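Local coordinates for protein succinate-semialdehyde dehydrogenase (Streptococcus pyogenes MGAS1882, PDB 4OGD) that catalyses, as a member of the aldehyde dehydrogenase family, the oxidation of succinic semialdehyde to succinate with NADP+ as cofactor, at residues A[57-60]-A[65-68]; A[86-91]-A[137-142]. One frame throughout, in Å; residues are numbered along the deposited sequence.

Interaction 1: A[57-60]-A[65-68]; sequences NILR and KYAE
A methyl group of Leu59 lies over one face of the Tyr66 ring and carries most of this small buried contact. Its CD2 sits 4.0 Å from the centroid of the Tyr66 ring, 22° off the ring normal, which makes a CH-pi contact. It is displaced toward the rim, so its nearest ring atom is Tyr66 CD2, at 3.7 Å from Leu59 CD2. The two side chains cross at about a right angle. At the far end of the ring, Ile58 CG2 approaches Tyr66 OH at 4.2 Å, a loose touch beside the hydroxyl. Helices 45-61 and 63-74 follow one another with scarcely a break, and this aromatic contact packs the last turns of the first against the start of the second, near the N-terminus of the aldehyde dehydrogenase fold. With its CG anti to the carbonyl carbon (chi1 -71°), Tyr66 reaches across to the earlier helix. The aliphatic chain of Lys65 covers the opposite face off-centre, with CE 4.2 Å above the ring plane near its rim. Further out, Leu170 of helix 161-173 touches Ile58, Leu59 and Tyr66 alike, and the ring of Tyr135 meets that of Tyr66 with the planes inclined at about 50°.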
loop_
_atom_site.group_PDB
_atom_site.type_symbol
_atom_site.label_atom_id
_atom_site.label_comp_id
_atom_site.label_asym_id
_atom_site.label_seq_id
_atom_site.Cartn_x
_atom_site.Cartn_y
_atom_site.Cartn_z
ATOM N N ASN A 57 -21.872 21.513 -5.086
ATOM C CA ASN A 57 -22.940 22.506 -5.225
ATOM C C ASN A 57 -24.052 22.328 -4.193
ATOM O O ASN A 57 -24.517 23.300 -3.584
ATOM C CB ASN A 57 -23.516 22.415 -6.642
ATOM C CG ASN A 57 -24.357 23.622 -7.024
ATOM O OD1 ASN A 57 -25.481 23.473 -7.499
ATOM N ND2 ASN A 57 -23.808 24.815 -6.843
ATOM N N ILE A 58 -24.484 21.087 -4.001
ATOM C CA ILE A 58 -25.528 20.794 -3.024
ATOM C C ILE A 58 -25.026 21.006 -1.598
ATOM O O ILE A 58 -25.771 21.474 -0.733
ATOM C CB ILE A 58 -26.084 19.374 -3.198
ATOM C CG1 ILE A 58 -26.761 19.247 -4.562
ATOM C CG2 ILE A 58 -27.066 19.038 -2.074
ATOM C CD1 ILE A 58 -27.046 17.804 -4.964
ATOM N N LEU A 59 -23.761 20.672 -1.350
ATOM C CA LEU A 59 -23.158 20.961 -0.053
ATOM C C LEU A 59 -23.148 22.464 0.243
ATOM O O LEU A 59 -23.438 22.878 1.373
ATOM C CB LEU A 59 -21.749 20.377 0.037
ATOM C CG LEU A 59 -21.692 18.874 0.302
ATOM C CD1 LEU A 59 -20.251 18.389 0.170
ATOM C CD2 LEU A 59 -22.243 18.536 1.688
ATOM N N ARG A 60 -22.849 23.275 -0.769
ATOM C CA ARG A 60 -22.925 24.728 -0.622
ATOM C C ARG A 60 -24.347 25.176 -0.299
ATOM O O ARG A 60 -24.575 25.949 0.634
ATOM C CB ARG A 60 -22.467 25.443 -1.900
ATOM C CG ARG A 60 -20.972 25.475 -2.135
ATOM C CD ARG A 60 -20.655 26.356 -3.349
ATOM N NE ARG A 60 -19.215 26.509 -3.535
ATOM C CZ ARG A 60 -18.473 25.753 -4.338
ATOM N NH1 ARG A 60 -19.030 24.800 -5.067
ATOM N NH2 ARG A 60 -17.166 25.963 -4.420
ATOM N N LYS A 65 -27.677 22.454 6.802
ATOM C CA LYS A 65 -28.329 21.159 6.997
ATOM C C LYS A 65 -27.294 20.079 7.306
ATOM O O LYS A 65 -27.441 19.322 8.257
ATOM C CB LYS A 65 -29.154 20.755 5.763
ATOM C CG LYS A 65 -29.528 19.265 5.719
ATOM C CD LYS A 65 -30.122 18.841 4.364
ATOM C CE LYS A 65 -30.193 17.326 4.226
ATOM N NZ LYS A 65 -30.919 16.924 2.981
ATOM N N TYR A 66 -26.240 20.016 6.501
ATOM C CA TYR A 66 -25.219 18.987 6.704
ATOM C C TYR A 66 -24.398 19.250 7.962
ATOM O O TYR A 66 -24.030 18.318 8.681
ATOM C CB TYR A 66 -24.339 18.870 5.463
ATOM C CG TYR A 66 -25.090 18.232 4.321
ATOM C CD1 TYR A 66 -25.321 16.866 4.303
ATOM C CD2 TYR A 66 -25.589 19.001 3.279
ATOM C CE1 TYR A 66 -26.022 16.271 3.268
ATOM C CE2 TYR A 66 -26.296 18.424 2.243
ATOM C CZ TYR A 66 -26.507 17.058 2.241
ATOM O OH TYR A 66 -27.207 16.476 1.213
ATOM N N ALA A 67 -24.110 20.522 8.228
ATOM C CA ALA A 67 -23.400 20.891 9.449
ATOM C C ALA A 67 -24.178 20.442 10.679
ATOM O O ALA A 67 -23.604 19.857 11.602
ATOM C CB ALA A 67 -23.154 22.386 9.495
ATOM N N GLU A 68 -25.481 20.713 10.702
ATOM C CA GLU A 68 -26.277 20.323 11.866
ATOM C C GLU A 68 -26.370 18.800 12.044
ATOM O O GLU A 68 -26.405 18.300 13.173
ATOM C CB GLU A 68 -27.681 20.949 11.820
ATOM C CG GLU A 68 -28.526 20.556 13.031
ATOM C CD GLU A 68 -29.814 21.344 13.165
ATOM O OE1 GLU A 68 -30.068 22.249 12.336
ATOM O OE2 GLU A 68 -30.572 21.048 14.113
#

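Interaction 2: A[86-91]-A[137-142]; sequences DLCADI and QIMRVF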
loop_
_atom_site.group_PDB
_atom_site.type_symbol
_atom_site.label_atom_id
_atom_site.label_comp_id
_atom_site.label_asym_id
_atom_site.label_seq_id
_atom_site.Cartn_x
_atom_site.Cartn_y
_atom_site.Cartn_z
ATOM N N ASP A 86 -17.386 23.106 4.250
ATOM C CA ASP A 86 -16.627 23.962 3.338
ATOM C C ASP A 86 -15.441 23.224 2.717
ATOM O O ASP A 86 -15.191 23.332 1.510
ATOM C CB ASP A 86 -16.118 25.222 4.048
ATOM C CG ASP A 86 -17.230 26.183 4.433
ATOM O OD1 ASP A 86 -18.371 26.035 3.943
ATOM O OD2 ASP A 86 -16.951 27.104 5.241
ATOM N N LEU A 87 -14.717 22.470 3.543
ATOM C CA LEU A 87 -13.558 21.724 3.070
ATOM C C LEU A 87 -13.978 20.579 2.145
ATOM O O LEU A 87 -13.295 20.290 1.160
ATOM C CB LEU A 87 -12.730 21.210 4.252
ATOM C CG LEU A 87 -11.446 20.474 3.874
ATOM C CD1 LEU A 87 -10.631 21.289 2.874
ATOM C CD2 LEU A 87 -10.623 20.176 5.128
ATOM N N CYS A 88 -15.104 19.940 2.453
ATOM C CA CYS A 88 -15.632 18.874 1.601
ATOM C C CYS A 88 -15.976 19.411 0.217
ATOM O O CYS A 88 -15.712 18.748 -0.785
ATOM C CB CYS A 88 -16.875 18.244 2.221
ATOM S SG CYS A 88 -16.510 17.168 3.620
ATOM N N ALA A 89 -16.582 20.603 0.183
ATOM C CA ALA A 89 -16.900 21.271 -1.071
ATOM C C ALA A 89 -15.629 21.408 -1.895
ATOM O O ALA A 89 -15.596 21.034 -3.067
ATOM C CB ALA A 89 -17.530 22.643 -0.799
ATOM N N ASP A 90 -14.566 21.905 -1.270
ATOM C CA ASP A 90 -13.298 22.112 -1.974
ATOM C C ASP A 90 -12.636 20.821 -2.462
ATOM O O ASP A 90 -12.049 20.792 -3.546
ATOM C CB ASP A 90 -12.331 22.927 -1.112
ATOM C CG ASP A 90 -12.797 24.360 -0.914
ATOM O OD1 ASP A 90 -13.655 24.832 -1.702
ATOM O OD2 ASP A 90 -12.293 25.018 0.020
ATOM N N ILE A 91 -12.729 19.763 -1.665
ATOM C CA ILE A 91 -12.152 18.477 -2.064
ATOM C C ILE A 91 -12.855 17.902 -3.300
ATOM O O ILE A 91 -12.199 17.433 -4.232
ATOM C CB ILE A 91 -12.174 17.465 -0.898
ATOM C CG1 ILE A 91 -11.243 17.931 0.217
ATOM C CG2 ILE A 91 -11.760 16.089 -1.385
ATOM C CD1 ILE A 91 -11.381 17.133 1.518
ATOM N N GLN A 137 -13.828 12.840 6.284
ATOM C CA GLN A 137 -13.134 11.562 6.119
ATOM C C GLN A 137 -13.750 10.717 4.998
ATOM O O GLN A 137 -13.049 9.922 4.366
ATOM C CB GLN A 137 -13.060 10.743 7.416
ATOM C CG GLN A 137 -12.471 11.446 8.630
ATOM C CD GLN A 137 -11.062 11.959 8.454
ATOM O OE1 GLN A 137 -10.338 11.568 7.533
ATOM N NE2 GLN A 137 -10.653 12.842 9.359
ATOM N N ILE A 138 -15.048 10.875 4.737
ATOM C CA ILE A 138 -15.632 10.212 3.567
ATOM C C ILE A 138 -15.150 10.878 2.286
ATOM O O ILE A 138 -14.704 10.208 1.351
ATOM C CB ILE A 138 -17.175 10.244 3.559
ATOM C CG1 ILE A 138 -17.753 9.604 4.822
ATOM C CG2 ILE A 138 -17.699 9.503 2.334
ATOM C CD1 ILE A 138 -19.275 9.796 4.938
ATOM N N MET A 139 -15.232 12.201 2.241
ATOM C CA MET A 139 -14.950 12.920 1.004
ATOM C C MET A 139 -13.510 12.701 0.541
ATOM O O MET A 139 -13.244 12.621 -0.664
ATOM C CB MET A 139 -15.257 14.420 1.151
ATOM C CG MET A 139 -15.218 15.175 -0.187
ATOM S SD MET A 139 -16.495 14.607 -1.323
ATOM C CE MET A 139 -17.844 15.631 -0.743
ATOM N N ARG A 140 -12.590 12.567 1.496
ATOM C CA ARG A 140 -11.178 12.356 1.166
ATOM C C ARG A 140 -10.976 11.134 0.290
ATOM O O ARG A 140 -10.061 11.107 -0.531
ATOM C CB ARG A 140 -10.313 12.227 2.431
ATOM C CG ARG A 140 -10.053 13.553 3.134
ATOM C CD ARG A 140 -8.769 13.577 3.972
ATOM N NE ARG A 140 -8.467 12.325 4.651
ATOM C CZ ARG A 140 -7.850 12.235 5.831
ATOM N NH1 ARG A 140 -7.481 13.326 6.492
ATOM N NH2 ARG A 140 -7.625 11.045 6.363
ATOM N N VAL A 141 -11.817 10.122 0.472
ATOM C CA VAL A 141 -11.683 8.902 -0.318
ATOM C C VAL A 141 -12.756 8.738 -1.383
ATOM O O VAL A 141 -12.481 8.163 -2.435
ATOM C CB VAL A 141 -11.597 7.631 0.564
ATOM C CG1 VAL A 141 -10.338 7.672 1.390
ATOM C CG2 VAL A 141 -12.809 7.501 1.464
ATOM N N PHE A 142 -13.967 9.247 -1.138
ATOM C CA PHE A 142 -14.995 9.159 -2.168
ATOM C C PHE A 142 -14.619 9.958 -3.420
ATOM O O PHE A 142 -14.760 9.455 -4.539
ATOM C CB PHE A 142 -16.363 9.614 -1.645
ATOM C CG PHE A 142 -17.386 9.758 -2.731
ATOM C CD1 PHE A 142 -17.908 8.634 -3.354
ATOM C CD2 PHE A 142 -17.794 11.014 -3.155
ATOM C CE1 PHE A 142 -18.841 8.757 -4.381
ATOM C CE2 PHE A 142 -18.720 11.142 -4.188
ATOM C CZ PHE A 142 -19.241 10.020 -4.789
#
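Met139 projects toward segment 86-91 of helix 78-103 and packs against both Cys88 and Ile91, one turn apart. The helix that bears it, 136-148, is the crossover of a beta-alpha-beta unit in the Rossmann-like cofactor domain, linking the parallel neighbouring strands 124-128 and 152-155. Helix 78-103 runs beside it in the same direction: the two short segments are inclined by only 1°, with their axes 9.4 Å apart.

The methionine does most of the touching. Its CG is anti to the backbone N (chi1 -170°), and bends at chi2 and at chi3 (85°) fold the chain, the second bringing CE back toward Cys88. Both ends of the chain, CB and CE, rest on Cys88, and CG between them touches Cys88 and Ile91. Met139 CB faces Cys88 SG at 3.9 Å, a sulfur-to-methylene contact. Beyond it, Met139 CG lies 3.7 Å from the backbone Cys88 O, while the terminal Met139 CE comes to 3.8 Å from the same Cys88 O and also touches Cys88 CB. Ile91 passes the methionine in the opposite direction, bringing its CG2 to 3.8 Å from Met139 CG. The other branch of Ile91 serves a second residue, its CD1 meeting Arg140 CG at 4.1 Å where the two side chains cross obliquely.

Only the aliphatic root of Arg140 takes part in this apolar seam. Its buried head is gripped elsewhere: NE forms a salt bridge to Glu437, NH1 a hydrogen bond to Tyr136 OH, and Phe426 a cation-pi contact. These partners would fix the rotation of the guanidinium and probably stabilise its charge. Gln137 OE1 lies over the centre of that flat group, 3.0 Å above the plane of the Arg140 guanidinium.

In the fold
Leu59 joins the two contacts, whose centres are 12 Å apart. While its CD2 serves interaction 1, its other methyl faces interaction 2: Leu59 CD1 lies 3.8 Å from Met139 CE and 4.0 Å from Cys88 CB. One apolar core therefore runs from the 57-60/65-68 pair into the 86-91/137-142 pair. Helix 161-173 borders both, through Leu170 at the first and Phe167 beside Met139 at the second. Interaction 2 is the more central, about 11 Å from the chain centre against about 19 Å. Helix 136-148 follows a loop bearing the Pro-Trp-Asn-Phe motif, whose asparagine lines the oxyanion hole in related aldehyde dehydrogenases.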